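Local coordinates for penicillin-binding protein 1A (Mycobacterium tuberculosis, PDB 5CXW) that polymerises peptidoglycan glycan strands and cross-links their peptides in building the cell wall, the cross-linking being the work of the penicillin-sensitive transpeptidase domain, at residues A[1-10]-A[77-87]; A[104-114]-A[258-269]. All coordinates share one frame; numbering follows the deposited sequence.

Contact 1 (A[1-10]-A[77-87]); sequences KGPNGLIERQ and YYGGDNANGFD
G85 O is gripped by both terminal nitrogens of R9: NH2 lies 2.8 Å from G85 O, in the carbonyl plane on a lone pair, and NH1 adds a weak bond to the same oxygen. NH2 also bonds A83 O at 2.9 Å, this time reaching it from above the carbonyl plane, although A83 O itself lies at the edge of the guanidinium. R9 thereby holds two carbonyls, A83 O and G85 O, of the type I turn N82-G85, whose own bond runs from G85 N to N82 O; an Asx turn at N82 adds a second internal bond. A bend in R9 at chi3 (57°) swings the guanidinium round to these oxygens, and L6 CD2 lies above one face of it, toward the rim. L6 carries the apolar part of the contact: CD1 packs 3.4 Å from G79 C, while CD2 points among N82 O, A83 O and G85 O. Nearer the N-terminus, A83 CB sits 3.7 Å from G5 CA, where helix and turn approach closely. P3 lays CG 3.7 Å from Y78 CE1, and I7 slides past Y77 in the opposite direction, CG1 to CD2 3.8 Å. One water joins P3 O, Y77 O and G79 N; another ties L6 O and Q10 NE2 to D87 OD2, which it meets at 2.6 Å. The contact thus fastens the start of helix 2-19 to the loop leaving strand 74-78, an outermost strand of the five-stranded antiparallel sheet of the transpeptidase domain, a member of the beta-lactamase clan. Helix 39-53 packs alongside, with E46 on P3, and strand 60-67 pairs with strand 74-78.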
ATOM      1  N   LYS A   1      11.448 -10.046  22.446  1.00 64.88           N
ATOM      2  CA  LYS A   1      12.170 -10.296  21.153  1.00 62.55           C
ATOM      3  C   LYS A   1      11.300  -9.840  19.955  1.00 55.57           C
ATOM      4  O   LYS A   1      11.762  -9.068  19.103  1.00 54.00           O
ATOM      5  CB  LYS A   1      12.575 -11.781  21.066  1.00 65.13           C
ATOM      6  CG  LYS A   1      13.210 -12.229  19.771  1.00 63.68           C
ATOM      7  CD  LYS A   1      14.477 -11.489  19.441  1.00 63.98           C
ATOM      8  CE  LYS A   1      14.984 -11.990  18.104  1.00 63.11           C
ATOM      9  NZ  LYS A   1      16.461 -11.946  18.084  1.00 65.36           N
ATOM     10  N   GLY A   2      10.074 -10.382  19.898  1.00 51.59           N
ATOM     11  CA  GLY A   2       8.947  -9.819  19.128  1.00 46.60           C
ATOM     12  C   GLY A   2       9.107  -9.272  17.702  1.00 40.06           C
ATOM     13  O   GLY A   2       9.690  -9.940  16.823  1.00 38.11           O
ATOM     14  N   PRO A   3       8.515  -8.077  17.435  1.00 36.38           N
ATOM     15  CA  PRO A   3       8.558  -7.508  16.054  1.00 33.35           C
ATOM     16  C   PRO A   3       9.983  -7.361  15.461  1.00 31.15           C
ATOM     17  O   PRO A   3      10.201  -7.564  14.254  1.00 27.32           O
ATOM     18  CB  PRO A   3       7.876  -6.133  16.223  1.00 33.43           C
ATOM     19  CG  PRO A   3       6.941  -6.315  17.363  1.00 35.74           C
ATOM     20  CD  PRO A   3       7.591  -7.314  18.305  1.00 36.80           C
ATOM     21  N   ASN A   4      10.976  -7.060  16.312  1.00 31.95           N
ATOM     22  CA  ASN A   4      12.360  -6.995  15.834  1.00 32.38           C
ATOM     23  C   ASN A   4      12.896  -8.328  15.287  1.00 30.03           C
ATOM     24  O   ASN A   4      13.756  -8.316  14.398  1.00 27.10           O
ATOM     25  CB  ASN A   4      13.292  -6.457  16.904  1.00 38.90           C
ATOM     26  CG  ASN A   4      13.043  -4.993  17.185  1.00 43.62           C
ATOM     27  OD1 ASN A   4      13.064  -4.138  16.271  1.00 44.60           O
ATOM     28  ND2 ASN A   4      12.780  -4.686  18.453  1.00 49.13           N
ATOM     29  N   GLY A   5      12.381  -9.465  15.783  1.00 28.23           N
ATOM     30  CA  GLY A   5      12.730 -10.769  15.176  1.00 27.69           C
ATOM     31  C   GLY A   5      12.371 -10.893  13.681  1.00 24.45           C
ATOM     32  O   GLY A   5      13.089 -11.523  12.893  1.00 23.57           O
ATOM     33  N   LEU A   6      11.206 -10.365  13.317  1.00 23.04           N
ATOM     34  CA  LEU A   6      10.742 -10.416  11.934  1.00 21.06           C
ATOM     35  C   LEU A   6      11.575  -9.437  11.125  1.00 19.19           C
ATOM     36  O   LEU A   6      11.884  -9.713   9.975  1.00 18.95           O
ATOM     37  CB  LEU A   6       9.226 -10.102  11.827  1.00 21.39           C
ATOM     38  CG  LEU A   6       8.316 -11.100  12.523  1.00 23.62           C
ATOM     39  CD1 LEU A   6       6.859 -10.657  12.408  1.00 24.27           C
ATOM     40  CD2 LEU A   6       8.560 -12.530  12.012  1.00 24.76           C
ATOM     41  N   ILE A   7      11.964  -8.311  11.717  1.00 19.12           N
ATOM     42  CA  ILE A   7      12.862  -7.385  11.029  1.00 18.70           C
ATOM     43  C   ILE A   7      14.193  -8.109  10.791  1.00 19.99           C
ATOM     44  O   ILE A   7      14.767  -8.057   9.709  1.00 18.71           O
ATOM     45  CB  ILE A   7      13.077  -6.101  11.785  1.00 19.32           C
ATOM     46  CG1 ILE A   7      11.783  -5.262  11.833  1.00 19.65           C
ATOM     47  CG2 ILE A   7      14.253  -5.323  11.181  1.00 19.96           C
ATOM     48  CD1 ILE A   7      11.774  -4.097  12.818  1.00 20.62           C
ATOM     49  N   GLU A   8      14.699  -8.785  11.825  1.00 22.02           N
ATOM     50  CA  GLU A   8      16.004  -9.483  11.687  1.00 23.94           C
ATOM     51  C   GLU A   8      15.986 -10.508  10.565  1.00 22.68           C
ATOM     52  O   GLU A   8      16.964 -10.667   9.830  1.00 21.45           O
ATOM     53  CB  GLU A   8      16.392 -10.193  13.025  1.00 28.97           C
ATOM     54  CG  GLU A   8      16.749  -9.226  14.146  1.00 34.28           C
ATOM     55  CD  GLU A   8      16.686  -9.855  15.595  1.00 41.40           C
ATOM     56  OE1 GLU A   8      16.743 -11.127  15.766  1.00 45.59           O
ATOM     57  OE2 GLU A   8      16.580  -9.075  16.597  1.00 47.95           O
ATOM     58  N   ARG A   9      14.872 -11.236  10.460  1.00 23.48           N
ATOM     59  CA  ARG A   9      14.712 -12.218   9.413  1.00 24.65           C
ATOM     60  C   ARG A   9      14.815 -11.576   8.027  1.00 21.80           C
ATOM     61  O   ARG A   9      15.406 -12.135   7.117  1.00 22.42           O
ATOM     62  CB  ARG A   9      13.394 -13.018   9.563  1.00 27.97           C
ATOM     63  CG  ARG A   9      13.525 -14.167  10.568  1.00 34.10           C
ATOM     64  CD  ARG A   9      12.222 -14.653  11.216  1.00 37.78           C
ATOM     65  NE  ARG A   9      11.173 -15.094  10.280  1.00 40.65           N
ATOM     66  CZ  ARG A   9       9.971 -15.583  10.645  1.00 44.89           C
ATOM     67  NH1 ARG A   9       9.071 -15.942   9.717  1.00 46.34           N
ATOM     68  NH2 ARG A   9       9.633 -15.710  11.932  1.00 46.75           N
ATOM     69  N   GLN A  10      14.240 -10.398   7.868  1.00 19.91           N
ATOM     70  CA  GLN A  10      14.372  -9.680   6.590  1.00 18.40           C
ATOM     71  C   GLN A  10      15.760  -9.130   6.337  1.00 17.64           C
ATOM     72  O   GLN A  10      16.247  -9.131   5.220  1.00 18.27           O
ATOM     73  CB  GLN A  10      13.352  -8.555   6.496  1.00 17.90           C
ATOM     74  CG  GLN A  10      11.897  -8.994   6.417  1.00 18.28           C
ATOM     75  CD  GLN A  10      11.702  -9.921   5.249  1.00 19.37           C
ATOM     76  OE1 GLN A  10      12.079  -9.612   4.149  1.00 19.64           O
ATOM     77  NE2 GLN A  10      11.181 -11.099   5.514  1.00 20.56           N
ATOM     78  N   TYR A  77       8.454  -1.448  10.352  1.00 14.61           N
ATOM     79  CA  TYR A  77       8.068  -2.783   9.869  1.00 14.81           C
ATOM     80  C   TYR A  77       7.542  -3.603  11.042  1.00 15.67           C
ATOM     81  O   TYR A  77       8.314  -3.985  11.968  1.00 16.64           O
ATOM     82  CB  TYR A  77       9.297  -3.487   9.260  1.00 15.05           C
ATOM     83  CG  TYR A  77       9.024  -4.789   8.543  1.00 14.71           C
ATOM     84  CD1 TYR A  77       8.675  -4.795   7.205  1.00 14.39           C
ATOM     85  CD2 TYR A  77       9.099  -6.022   9.214  1.00 15.51           C
ATOM     86  CE1 TYR A  77       8.442  -5.966   6.519  1.00 14.57           C
ATOM     87  CE2 TYR A  77       8.871  -7.195   8.540  1.00 15.75           C
ATOM     88  CZ  TYR A  77       8.547  -7.155   7.183  1.00 15.30           C
ATOM     89  OH  TYR A  77       8.334  -8.311   6.547  1.00 15.84           O
ATOM     90  N   TYR A  78       6.222  -3.824  11.011  1.00 15.97           N
ATOM     91  CA  TYR A  78       5.548  -4.630  11.950  1.00 16.94           C
ATOM     92  C   TYR A  78       4.874  -5.749  11.169  1.00 16.98           C
ATOM     93  O   TYR A  78       3.908  -5.499  10.426  1.00 16.18           O
ATOM     94  CB  TYR A  78       4.511  -3.797  12.728  1.00 17.50           C
ATOM     95  CG  TYR A  78       3.767  -4.679  13.742  1.00 18.80           C
ATOM     96  CD1 TYR A  78       4.274  -4.930  15.015  1.00 20.47           C
ATOM     97  CD2 TYR A  78       2.599  -5.330  13.378  1.00 18.80           C
ATOM     98  CE1 TYR A  78       3.592  -5.766  15.912  1.00 21.68           C
ATOM     99  CE2 TYR A  78       1.929  -6.149  14.242  1.00 20.51           C
ATOM    100  CZ  TYR A  78       2.422  -6.373  15.503  1.00 22.22           C
ATOM    101  OH  TYR A  78       1.705  -7.223  16.336  1.00 25.10           O
ATOM    102  N   GLY A  79       5.338  -6.972  11.336  1.00 17.85           N
ATOM    103  CA  GLY A  79       4.649  -8.134  10.723  1.00 18.70           C
ATOM    104  C   GLY A  79       3.952  -9.052  11.707  1.00 20.44           C
ATOM    105  O   GLY A  79       3.382 -10.060  11.304  1.00 20.81           O
ATOM    106  N   GLY A  80       4.004  -8.715  12.990  1.00 21.88           N
ATOM    107  CA  GLY A  80       3.504  -9.601  14.017  1.00 25.05           C
ATOM    108  C   GLY A  80       4.337  -9.458  15.281  1.00 28.12           C
ATOM    109  O   GLY A  80       5.412  -8.856  15.276  1.00 27.11           O
ATOM    110  N   ASP A  81       3.833 -10.001  16.381  0.50 30.11           N
ATOM    111  CA  ASP A  81       4.569  -9.915  17.659  0.50 33.05           C
ATOM    112  C   ASP A  81       5.358 -11.172  18.007  0.50 35.71           C
ATOM    113  O   ASP A  81       5.921 -11.239  19.094  0.50 37.31           O
ATOM    114  CB  ASP A  81       3.626  -9.564  18.813  0.50 33.60           C
ATOM    115  CG  ASP A  81       3.450  -8.056  18.987  0.50 32.90           C
ATOM    116  OD1 ASP A  81       4.350  -7.374  19.574  0.50 32.27           O
ATOM    117  OD2 ASP A  81       2.387  -7.569  18.551  0.50 32.20           O
ATOM    118  N   ASN A  82       5.425 -12.147  17.099  1.00 37.49           N
ATOM    119  CA  ASN A  82       6.168 -13.397  17.358  1.00 42.40           C
ATOM    120  C   ASN A  82       7.387 -13.411  16.411  1.00 44.13           C
ATOM    121  O   ASN A  82       7.239 -13.581  15.210  1.00 42.46           O
ATOM    122  CB  ASN A  82       5.233 -14.614  17.188  1.00 44.35           C
ATOM    123  CG  ASN A  82       5.809 -15.918  17.754  1.00 48.72           C
ATOM    124  OD1 ASN A  82       7.015 -16.039  18.005  1.00 51.04           O
ATOM    125  ND2 ASN A  82       4.938 -16.918  17.939  1.00 49.75           N
ATOM    126  N   ALA A  83       8.587 -13.216  16.987  1.00 45.80           N
ATOM    127  CA  ALA A  83       9.877 -13.333  16.276  1.00 47.39           C
ATOM    128  C   ALA A  83      10.041 -14.609  15.449  1.00 49.59           C
ATOM    129  O   ALA A  83      10.700 -14.597  14.402  1.00 49.11           O
ATOM    130  CB  ALA A  83      11.014 -13.269  17.284  1.00 49.25           C
ATOM    131  N   ASN A  84       9.474 -15.700  15.979  1.00 52.05           N
ATOM    132  CA  ASN A  84       9.521 -17.048  15.404  1.00 53.20           C
ATOM    133  C   ASN A  84       8.203 -17.473  14.719  1.00 49.96           C
ATOM    134  O   ASN A  84       8.006 -18.662  14.429  1.00 53.71           O
ATOM    135  CB  ASN A  84       9.835 -18.053  16.533  1.00 55.43           C
ATOM    136  CG  ASN A  84      11.321 -18.144  16.847  1.00 60.35           C
ATOM    137  OD1 ASN A  84      11.836 -17.460  17.746  1.00 62.34           O
ATOM    138  ND2 ASN A  84      12.020 -19.011  16.113  1.00 62.86           N
ATOM    139  N   GLY A  85       7.299 -16.529  14.485  1.00 44.02           N
ATOM    140  CA  GLY A  85       6.009 -16.832  13.946  1.00 39.99           C
ATOM    141  C   GLY A  85       5.882 -16.183  12.557  1.00 35.45           C
ATOM    142  O   GLY A  85       6.842 -15.837  11.880  1.00 34.25           O
ATOM    143  N   PHE A  86       4.651 -16.068  12.138  1.00 32.22           N
ATOM    144  CA  PHE A  86       4.321 -15.751  10.762  1.00 29.40           C
ATOM    145  C   PHE A  86       4.509 -14.268  10.580  1.00 26.13           C
ATOM    146  O   PHE A  86       4.299 -13.515  11.530  1.00 25.38           O
ATOM    147  CB  PHE A  86       2.898 -16.156  10.578  1.00 29.61           C
ATOM    148  CG  PHE A  86       2.433 -16.099   9.181  1.00 29.71           C
ATOM    149  CD1 PHE A  86       2.706 -17.134   8.290  1.00 30.91           C
ATOM    150  CD2 PHE A  86       1.696 -15.030   8.751  1.00 28.81           C
ATOM    151  CE1 PHE A  86       2.267 -17.065   6.970  1.00 30.34           C
ATOM    152  CE2 PHE A  86       1.221 -14.976   7.451  1.00 28.54           C
ATOM    153  CZ  PHE A  86       1.521 -15.979   6.553  1.00 29.20           C
ATOM    154  N   ASP A  87       4.999 -13.865   9.403  1.00 23.78           N
ATOM    155  CA  ASP A  87       5.223 -12.451   9.083  1.00 21.65           C
ATOM    156  C   ASP A  87       4.067 -11.989   8.173  1.00 20.04           C
ATOM    157  O   ASP A  87       4.042 -12.252   6.968  1.00 18.61           O
ATOM    158  CB  ASP A  87       6.579 -12.223   8.415  1.00 20.94           C
ATOM    159  CG  ASP A  87       6.900 -10.711   8.183  1.00 20.40           C
ATOM    160  OD1 ASP A  87       5.957  -9.871   8.159  1.00 19.17           O
ATOM    161  OD2 ASP A  87       8.080 -10.392   7.902  1.00 19.64           O
TER
HETATM  162  O   HOH W   1       9.265 -12.866  20.096  1.00 47.43           O
HETATM  163  O   HOH W   2       8.058  -6.764  12.602  1.00 23.63           O
HETATM  164  O   HOH W   3      10.350 -11.551   8.433  1.00 19.14           O

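Contact 2 (A[104-114]-A[258-269]); sequences LVAALEQGIGL and IPKAVADNVTAA
L114 meets the flat amide of N265 at its oxygen, CD1 lying 3.6 Å from OD1, while N265 ND2 turns back along its own helix to A261 O, which lies in the amide plane. Two helices of the transpeptidase domain, whose fold is that of the beta-lactamase clan, pack here through apolar side chains: helix 104-109 and helix 260-269 run closer to antiparallel than to parallel, 133° between their directions, with axes 9.4 Å apart. The amide bond is 2.9 Å from N265 ND2 to A261 O and nearly straight (164°). With ND2 also bonded to T368 O and OD1 to G375 N, the rotation of the amide is fixed at both ends. A Schellman motif at G111 ends the first helix, and the chain then curves back to bring L114 over the second, where its CD2 meets A269 CB at 4.1 Å. L104 reaches the same methyl from the helix. At the other end, the extended chain of E109 crosses I258 and P259 at about a right angle, and its OE2 comes 3.5 Å from P259 CD. Between these ends V262 fits against L108 CB, and V105 spans I258, V262 and V266. Helices 143-149 and 165-176 add further cover, through I143 and L147 on L104 and A172 on V105. L108, its CG anti to the carbonyl carbon (chi1 -72°), drives CD1 to 3.4 Å from V266 CG2, a tight methyl-methyl contact.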
ATOM      1  N   LEU A 104      -5.920   4.041 -11.865  1.00  9.35           N
ATOM      2  CA  LEU A 104      -5.813   5.477 -12.145  1.00  9.12           C
ATOM      3  C   LEU A 104      -4.479   5.859 -12.759  1.00  8.87           C
ATOM      4  O   LEU A 104      -4.410   6.633 -13.739  1.00  8.43           O
ATOM      5  CB  LEU A 104      -6.079   6.248 -10.869  1.00  9.46           C
ATOM      6  CG  LEU A 104      -6.134   7.764 -11.008  1.00  9.67           C
ATOM      7  CD1 LEU A 104      -7.105   8.282 -12.034  1.00 10.18           C
ATOM      8  CD2 LEU A 104      -6.422   8.407  -9.671  1.00  9.94           C
ATOM      9  N   VAL A 105      -3.403   5.244 -12.253  1.00  8.34           N
ATOM     10  CA  VAL A 105      -2.121   5.391 -12.909  1.00  8.75           C
ATOM     11  C   VAL A 105      -2.220   5.027 -14.375  1.00  9.07           C
ATOM     12  O   VAL A 105      -1.776   5.782 -15.264  1.00  9.81           O
ATOM     13  CB  VAL A 105      -0.982   4.553 -12.257  1.00  8.53           C
ATOM     14  CG1 VAL A 105       0.270   4.621 -13.069  1.00  8.89           C
ATOM     15  CG2 VAL A 105      -0.667   5.055 -10.840  1.00  8.76           C
ATOM     16  N   ALA A 106      -2.749   3.844 -14.638  1.00  9.45           N
ATOM     17  CA  ALA A 106      -2.841   3.347 -16.005  1.00  9.61           C
ATOM     18  C   ALA A 106      -3.632   4.300 -16.919  1.00  9.95           C
ATOM     19  O   ALA A 106      -3.246   4.530 -18.073  1.00 10.47           O
ATOM     20  CB  ALA A 106      -3.520   1.995 -16.044  1.00  9.93           C
ATOM     21  N   ALA A 107      -4.736   4.810 -16.385  1.00 10.04           N
ATOM     22  CA  ALA A 107      -5.580   5.706 -17.120  1.00 10.41           C
ATOM     23  C   ALA A 107      -4.827   6.979 -17.491  1.00 10.68           C
ATOM     24  O   ALA A 107      -4.834   7.463 -18.650  1.00 10.79           O
ATOM     25  CB  ALA A 107      -6.810   6.040 -16.311  1.00 10.39           C
ATOM     26  N   LEU A 108      -4.213   7.596 -16.497  1.00 10.27           N
ATOM     27  CA  LEU A 108      -3.513   8.843 -16.699  1.00 11.08           C
ATOM     28  C   LEU A 108      -2.390   8.652 -17.722  1.00 11.46           C
ATOM     29  O   LEU A 108      -2.148   9.529 -18.544  1.00 11.41           O
ATOM     30  CB  LEU A 108      -2.957   9.362 -15.376  1.00 11.48           C
ATOM     31  CG  LEU A 108      -4.016   9.891 -14.417  1.00 11.95           C
ATOM     32  CD1 LEU A 108      -3.485   9.873 -12.994  1.00 12.29           C
ATOM     33  CD2 LEU A 108      -4.362  11.284 -14.754  1.00 13.11           C
ATOM     34  N   GLU A 109      -1.739   7.492 -17.698  1.00 11.19           N
ATOM     35  CA  GLU A 109      -0.658   7.196 -18.641  1.00 12.21           C
ATOM     36  C   GLU A 109      -1.180   7.135 -20.115  1.00 12.58           C
ATOM     37  O   GLU A 109      -0.391   7.249 -21.092  1.00 13.46           O
ATOM     38  CB  GLU A 109       0.032   5.931 -18.210  1.00 12.69           C
ATOM     39  CG  GLU A 109       0.949   6.160 -17.023  1.00 13.41           C
ATOM     40  CD  GLU A 109       1.699   4.940 -16.577  1.00 15.37           C
ATOM     41  OE1 GLU A 109       1.335   3.847 -17.011  1.00 17.83           O
ATOM     42  OE2 GLU A 109       2.654   5.090 -15.778  1.00 16.37           O
ATOM     43  N   GLN A 110      -2.474   6.892 -20.293  1.00 12.02           N
ATOM     44  CA  GLN A 110      -3.120   6.814 -21.590  1.00 12.63           C
ATOM     45  C   GLN A 110      -3.819   8.080 -21.974  1.00 12.92           C
ATOM     46  O   GLN A 110      -4.562   8.120 -22.934  1.00 14.42           O
ATOM     47  CB  GLN A 110      -4.083   5.653 -21.625  1.00 12.98           C
ATOM     48  CG  GLN A 110      -3.381   4.337 -21.561  1.00 12.93           C
ATOM     49  CD  GLN A 110      -4.298   3.128 -21.713  1.00 12.95           C
ATOM     50  OE1 GLN A 110      -5.399   3.159 -22.333  1.00 13.65           O
ATOM     51  NE2 GLN A 110      -3.794   2.009 -21.204  1.00 13.03           N
ATOM     52  N   GLY A 111      -3.674   9.118 -21.167  1.00 12.93           N
ATOM     53  CA  GLY A 111      -4.257  10.408 -21.469  1.00 12.72           C
ATOM     54  C   GLY A 111      -5.717  10.488 -21.122  1.00 12.47           C
ATOM     55  O   GLY A 111      -6.484  11.224 -21.745  1.00 12.13           O
ATOM     56  N   ILE A 112      -6.112   9.743 -20.086  1.00 11.95           N
ATOM     57  CA  ILE A 112      -7.431   9.801 -19.494  1.00 12.25           C
ATOM     58  C   ILE A 112      -7.215  10.485 -18.131  1.00 11.85           C
ATOM     59  O   ILE A 112      -6.649   9.862 -17.193  1.00 12.44           O
ATOM     60  CB  ILE A 112      -8.118   8.397 -19.330  1.00 12.46           C
ATOM     61  CG1 ILE A 112      -8.221   7.702 -20.690  1.00 13.33           C
ATOM     62  CG2 ILE A 112      -9.501   8.516 -18.688  1.00 12.72           C
ATOM     63  CD1 ILE A 112      -8.531   6.226 -20.612  1.00 13.91           C
ATOM     64  N   GLY A 113      -7.683  11.717 -18.010  1.00 12.02           N
ATOM     65  CA  GLY A 113      -7.320  12.503 -16.858  1.00 11.68           C
ATOM     66  C   GLY A 113      -8.347  12.525 -15.748  1.00 11.40           C
ATOM     67  O   GLY A 113      -9.424  11.889 -15.859  1.00 11.55           O
ATOM     68  N   LEU A 114      -8.051  13.321 -14.715  1.00 11.44           N
ATOM     69  CA  LEU A 114      -8.890  13.299 -13.491  1.00 11.73           C
ATOM     70  C   LEU A 114     -10.316  13.730 -13.718  1.00 12.48           C
ATOM     71  O   LEU A 114     -11.193  13.333 -12.978  1.00 12.78           O
ATOM     72  CB  LEU A 114      -8.248  14.098 -12.360  1.00 11.68           C
ATOM     73  CG  LEU A 114      -6.950  13.594 -11.827  1.00 11.54           C
ATOM     74  CD1 LEU A 114      -6.522  14.434 -10.643  1.00 11.86           C
ATOM     75  CD2 LEU A 114      -6.924  12.116 -11.468  1.00 11.32           C
ATOM     76  N   ILE A 258       6.962   5.883 -13.384  1.00 12.54           N
ATOM     77  CA  ILE A 258       5.705   6.502 -13.677  1.00 12.32           C
ATOM     78  C   ILE A 258       6.021   7.989 -13.966  1.00 11.34           C
ATOM     79  O   ILE A 258       6.832   8.591 -13.260  1.00 11.53           O
ATOM     80  CB  ILE A 258       4.768   6.390 -12.472  1.00 12.60           C
ATOM     81  CG1 ILE A 258       4.511   4.933 -12.102  1.00 14.02           C
ATOM     82  CG2 ILE A 258       3.486   7.170 -12.692  1.00 12.19           C
ATOM     83  CD1 ILE A 258       3.826   4.793 -10.775  1.00 14.77           C
ATOM     84  N   PRO A 259       5.418   8.574 -15.005  1.00 10.81           N
ATOM     85  CA  PRO A 259       5.773   9.976 -15.250  1.00 10.82           C
ATOM     86  C   PRO A 259       5.364  10.867 -14.065  1.00 10.31           C
ATOM     87  O   PRO A 259       4.342  10.635 -13.388  1.00  9.50           O
ATOM     88  CB  PRO A 259       4.994  10.347 -16.520  1.00 11.22           C
ATOM     89  CG  PRO A 259       4.658   9.001 -17.158  1.00 11.06           C
ATOM     90  CD  PRO A 259       4.602   7.986 -16.071  1.00 10.69           C
ATOM     91  N   LYS A 260       6.226  11.835 -13.771  1.00 10.70           N
ATOM     92  CA  LYS A 260       5.961  12.785 -12.703  1.00 10.92           C
ATOM     93  C   LYS A 260       4.559  13.373 -12.783  1.00 10.96           C
ATOM     94  O   LYS A 260       3.866  13.506 -11.762  1.00 10.50           O
ATOM     95  CB  LYS A 260       7.002  13.897 -12.742  1.00 12.10           C
ATOM     96  CG  LYS A 260       6.690  15.077 -11.785  1.00 13.32           C
ATOM     97  CD  LYS A 260       7.842  16.026 -11.634  1.00 14.43           C
ATOM     98  CE  LYS A 260       7.535  17.250 -10.781  1.00 15.48           C
ATOM     99  NZ  LYS A 260       7.079  16.943  -9.418  1.00 15.41           N
ATOM    100  N   ALA A 261       4.158  13.813 -13.984  1.00 10.91           N
ATOM    101  CA  ALA A 261       2.857  14.471 -14.142  1.00 10.70           C
ATOM    102  C   ALA A 261       1.723  13.503 -13.765  1.00 10.36           C
ATOM    103  O   ALA A 261       0.728  13.918 -13.125  1.00  9.65           O
ATOM    104  CB  ALA A 261       2.660  15.045 -15.520  1.00 11.25           C
ATOM    105  N   VAL A 262       1.889  12.235 -14.123  1.00 10.06           N
ATOM    106  CA  VAL A 262       0.929  11.222 -13.763  1.00 10.05           C
ATOM    107  C   VAL A 262       0.904  11.027 -12.264  1.00 10.02           C
ATOM    108  O   VAL A 262      -0.197  11.049 -11.626  1.00 10.26           O
ATOM    109  CB  VAL A 262       1.224   9.891 -14.505  1.00 10.17           C
ATOM    110  CG1 VAL A 262       0.410   8.760 -13.907  1.00 10.01           C
ATOM    111  CG2 VAL A 262       0.933  10.044 -15.953  1.00 10.72           C
ATOM    112  N   ALA A 263       2.049  10.782 -11.674  1.00 10.16           N
ATOM    113  CA  ALA A 263       2.090  10.495 -10.248  1.00 10.47           C
ATOM    114  C   ALA A 263       1.496  11.668  -9.434  1.00 10.24           C
ATOM    115  O   ALA A 263       0.758  11.455  -8.469  1.00  9.66           O
ATOM    116  CB  ALA A 263       3.502  10.274  -9.818  1.00 11.19           C
ATOM    117  N   ASP A 264       1.824  12.893  -9.808  1.00 10.52           N
ATOM    118  CA  ASP A 264       1.377  14.090  -9.062  1.00 10.93           C
ATOM    119  C   ASP A 264      -0.157  14.298  -9.190  1.00 10.97           C
ATOM    120  O   ASP A 264      -0.802  14.829  -8.269  1.00 11.19           O
ATOM    121  CB  ASP A 264       2.181  15.315  -9.486  1.00 11.87           C
ATOM    122  CG  ASP A 264       3.698  15.204  -9.081  1.00 12.38           C
ATOM    123  OD1 ASP A 264       4.075  14.311  -8.240  1.00 12.59           O
ATOM    124  OD2 ASP A 264       4.461  16.046  -9.577  1.00 13.80           O
ATOM    125  N   ASN A 265      -0.737  13.890 -10.321  1.00 10.52           N
ATOM    126  CA  ASN A 265      -2.192  13.876 -10.471  1.00 10.55           C
ATOM    127  C   ASN A 265      -2.855  12.789  -9.602  1.00  9.75           C
ATOM    128  O   ASN A 265      -3.951  13.018  -9.012  1.00  9.98           O
ATOM    129  CB  ASN A 265      -2.649  13.747 -11.927  1.00 10.62           C
ATOM    130  CG  ASN A 265      -2.730  15.085 -12.610  1.00 11.75           C
ATOM    131  OD1 ASN A 265      -3.722  15.788 -12.483  1.00 12.53           O
ATOM    132  ND2 ASN A 265      -1.720  15.446 -13.354  1.00 11.80           N
ATOM    133  N   VAL A 266      -2.224  11.607  -9.526  1.00  9.73           N
ATOM    134  CA  VAL A 266      -2.735  10.567  -8.637  1.00  9.40           C
ATOM    135  C   VAL A 266      -2.732  11.102  -7.154  1.00  9.68           C
ATOM    136  O   VAL A 266      -3.728  11.012  -6.432  1.00  9.23           O
ATOM    137  CB  VAL A 266      -1.951   9.261  -8.732  1.00  9.76           C
ATOM    138  CG1 VAL A 266      -2.371   8.295  -7.623  1.00  9.88           C
ATOM    139  CG2 VAL A 266      -2.089   8.644 -10.146  1.00 10.43           C
ATOM    140  N   THR A 267      -1.621  11.715  -6.764  1.00  9.96           N
ATOM    141  CA  THR A 267      -1.525  12.370  -5.458  1.00 10.21           C
ATOM    142  C   THR A 267      -2.678  13.307  -5.241  1.00 10.19           C
ATOM    143  O   THR A 267      -3.318  13.260  -4.189  1.00 10.53           O
ATOM    144  CB  THR A 267      -0.155  13.044  -5.305  1.00 10.52           C
ATOM    145  OG1 THR A 267       0.834  12.027  -5.411  1.00 10.70           O
ATOM    146  CG2 THR A 267      -0.024  13.775  -3.972  1.00 11.42           C
ATOM    147  N   ALA A 268      -2.925  14.181  -6.234  1.00 10.08           N
ATOM    148  CA  ALA A 268      -3.946  15.186  -6.108  1.00 10.13           C
ATOM    149  C   ALA A 268      -5.312  14.488  -5.829  1.00  9.87           C
ATOM    150  O   ALA A 268      -6.094  14.989  -5.019  1.00  9.60           O
ATOM    151  CB  ALA A 268      -4.004  16.083  -7.327  1.00 10.75           C
ATOM    152  N   ALA A 269      -5.616  13.445  -6.559  1.00  9.31           N
ATOM    153  CA  ALA A 269      -6.874  12.694  -6.306  1.00  9.66           C
ATOM    154  C   ALA A 269      -7.000  12.091  -4.941  1.00  9.85           C
ATOM    155  O   ALA A 269      -8.130  11.999  -4.391  1.00 10.59           O
ATOM    156  CB  ALA A 269      -7.057  11.624  -7.376  1.00  9.63           C
TER

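How the contacts relate
Contacts 1 and 2 follow one another along the chain, the first closing before the second opens, and lie on opposite sides of the molecular centre. Their own centres are 36 Å apart, and about 21 Å separates their nearest atoms. Contact 1, partly buried and built around polar grips on a turn, is remote from the annotated sites. Contact 2 is buried, apolar and much nearer the catalytic machinery: the side chain of L104 is about 11 Å from that of S97, the acyl-ester serine by similarity, and about 13 Å from the bound, ring-opened penicillin V. Helix 100-109, which contributes to contact 2, begins just after that serine.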